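Local coordinates for Slr1951 protein (Synechocystis sp., PDB 3HX1) that is of unknown function but carries an FHA domain and so probably recognises phosphothreonine-containing partners, at residues I34-R39 with V49-A54. Numbering follows the deposited sequence.
Sequences IGRSPR and VSRIHA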
loop_
_atom_site.group_PDB
_atom_site.type_symbol
_atom_site.label_atom_id
_atom_site.label_comp_id
_atom_site.label_asym_id
_atom_site.label_seq_id
_atom_site.Cartn_x
_atom_site.Cartn_y
_atom_site.Cartn_z
ATOM N N ILE A 34 5.752 -3.194 1.778
ATOM C CA ILE A 34 4.557 -3.158 2.599
ATOM C C ILE A 34 4.147 -4.564 2.975
ATOM O O ILE A 34 4.191 -5.473 2.140
ATOM C CB ILE A 34 3.408 -2.508 1.823
ATOM C CG1 ILE A 34 3.782 -1.075 1.445
ATOM C CG2 ILE A 34 2.143 -2.538 2.647
ATOM C CD1 ILE A 34 2.791 -0.423 0.516
ATOM N N GLY A 35 3.738 -4.750 4.228
ATOM C CA GLY A 35 3.326 -6.070 4.662
ATOM C C GLY A 35 3.059 -6.148 6.146
ATOM O O GLY A 35 3.203 -5.155 6.858
ATOM N N ARG A 36 2.685 -7.338 6.610
ATOM C CA ARG A 36 2.373 -7.558 8.017
ATOM C C ARG A 36 3.590 -7.809 8.911
ATOM O O ARG A 36 3.489 -7.737 10.138
ATOM C CB ARG A 36 1.405 -8.739 8.159
ATOM C CG ARG A 36 2.007 -10.120 7.918
ATOM C CD ARG A 36 1.055 -11.179 8.464
ATOM N NE ARG A 36 1.593 -12.532 8.395
ATOM C CZ ARG A 36 1.172 -13.459 7.537
ATOM N NH1 ARG A 36 0.205 -13.178 6.673
ATOM N NH2 ARG A 36 1.709 -14.674 7.544
ATOM N N SER A 37 4.734 -8.103 8.303
ATOM C CA SER A 37 5.936 -8.378 9.075
ATOM C C SER A 37 6.698 -7.142 9.511
ATOM O O SER A 37 6.556 -6.070 8.922
ATOM C CB SER A 37 6.882 -9.276 8.277
ATOM O OG SER A 37 8.226 -9.103 8.707
ATOM N N PRO A 38 7.504 -7.274 10.575
ATOM C CA PRO A 38 8.307 -6.162 11.091
ATOM C C PRO A 38 9.345 -5.752 10.048
ATOM O O PRO A 38 9.875 -4.651 10.103
ATOM C CB PRO A 38 8.957 -6.756 12.335
ATOM C CG PRO A 38 7.931 -7.705 12.824
ATOM C CD PRO A 38 7.493 -8.389 11.538
ATOM N N ARG A 39 9.631 -6.650 9.103
ATOM C CA ARG A 39 10.602 -6.381 8.028
ATOM C C ARG A 39 10.135 -5.241 7.121
ATOM O O ARG A 39 10.930 -4.393 6.714
ATOM C CB ARG A 39 10.809 -7.626 7.151
ATOM C CG ARG A 39 11.945 -8.560 7.544
ATOM C CD ARG A 39 12.086 -9.679 6.508
ATOM N NE ARG A 39 10.850 -10.458 6.376
ATOM C CZ ARG A 39 10.477 -11.111 5.274
ATOM N NH1 ARG A 39 11.239 -11.087 4.187
ATOM N NH2 ARG A 39 9.338 -11.795 5.257
ATOM N N VAL A 49 -2.787 -10.276 5.097
ATOM C CA VAL A 49 -1.682 -9.597 4.444
ATOM C C VAL A 49 -0.401 -10.404 4.583
ATOM O O VAL A 49 -0.031 -10.819 5.675
ATOM C CB VAL A 49 -1.454 -8.208 5.055
ATOM C CG1 VAL A 49 -0.146 -7.619 4.536
ATOM C CG2 VAL A 49 -2.619 -7.309 4.707
ATOM N N SER A 50 0.278 -10.626 3.470
ATOM C CA SER A 50 1.527 -11.380 3.496
ATOM C C SER A 50 2.598 -10.606 4.268
ATOM O O SER A 50 2.460 -9.398 4.506
ATOM C CB SER A 50 2.015 -11.639 2.066
ATOM O OG SER A 50 1.071 -12.410 1.344
ATOM N N ARG A 51 3.660 -11.303 4.657
ATOM C CA ARG A 51 4.746 -10.665 5.392
ATOM C C ARG A 51 5.206 -9.435 4.647
ATOM O O ARG A 51 5.416 -8.386 5.257
ATOM C CB ARG A 51 5.883 -11.660 5.610
ATOM C CG ARG A 51 5.466 -12.689 6.644
ATOM C CD ARG A 51 6.500 -13.752 6.913
ATOM N NE ARG A 51 6.067 -14.571 8.037
ATOM C CZ ARG A 51 6.688 -15.667 8.452
ATOM N NH1 ARG A 51 7.782 -16.084 7.828
ATOM N NH2 ARG A 51 6.210 -16.341 9.495
ATOM N N ILE A 52 5.351 -9.580 3.331
ATOM C CA ILE A 52 5.735 -8.487 2.440
ATOM C C ILE A 52 4.746 -8.645 1.292
ATOM O O ILE A 52 4.922 -9.491 0.415
ATOM C CB ILE A 52 7.172 -8.637 1.883
ATOM C CG1 ILE A 52 8.198 -8.669 3.021
ATOM C CG2 ILE A 52 7.462 -7.483 0.940
ATOM C CD1 ILE A 52 8.454 -7.322 3.709
ATOM N N HIS A 53 3.702 -7.823 1.316
ATOM C CA HIS A 53 2.621 -7.879 0.335
ATOM C C HIS A 53 2.838 -7.110 -0.966
ATOM O O HIS A 53 2.338 -7.508 -2.019
ATOM C CB HIS A 53 1.336 -7.383 0.998
ATOM C CG HIS A 53 0.091 -7.916 0.368
ATOM N ND1 HIS A 53 -0.601 -8.994 0.883
ATOM C CD2 HIS A 53 -0.596 -7.514 -0.733
ATOM C CE1 HIS A 53 -1.664 -9.231 0.132
ATOM N NE2 HIS A 53 -1.683 -8.347 -0.854
ATOM N N ALA A 54 3.564 -6.003 -0.906
ATOM C CA ALA A 54 3.786 -5.228 -2.107
ATOM C C ALA A 54 4.920 -4.230 -1.939
ATOM O O ALA A 54 5.595 -4.216 -0.909
ATOM C CB ALA A 54 2.508 -4.503 -2.472
#
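R36 swings CG between its own backbone N and carbonyl carbon (chi1 73°) and then runs extended to NE, which carries the guanidinium along the 49-54 loop to the carbonyl of V49. NH1 bonds V49 O at 2.6 Å, approaching from above the carbonyl plane, while R51 N lies above the rim of one guanidinium face. A leucine in place of R36 would probably leave V49 O without this donor and the loop less firmly tied to the strand end. The backbones repeat the link: R36 N donates almost straight to S50 O (171°), and S37 N reaches R51 O at 3.1 Å. G35 makes this closeness possible, because its CA sits 3.2 Å from R51 O and a side chain there would collide with R51 O. S37 OG, anti to its amide nitrogen (chi1 155°), accepts from R39 N at 2.9 Å to close an ST turn. Beyond it R39 lays a guanidinium face over I52 CG1. On the loop side, H53 ND1 accepts from S50 N at 3.2 Å, in the ring plane, and its NE2 bonds G83 O. H53 N and A54 N both donate to I34 O, and I34 N donates back to A54 O at 2.9 Å, a classic beta bulge where strand 54-58 joins 31-35. This Gly-Arg-Ser and Ser-Arg-X-His pairing is characteristic of the FHA fold, consistent with R36 and S50 matching the phosphopeptide-binding arginine and serine of relatives.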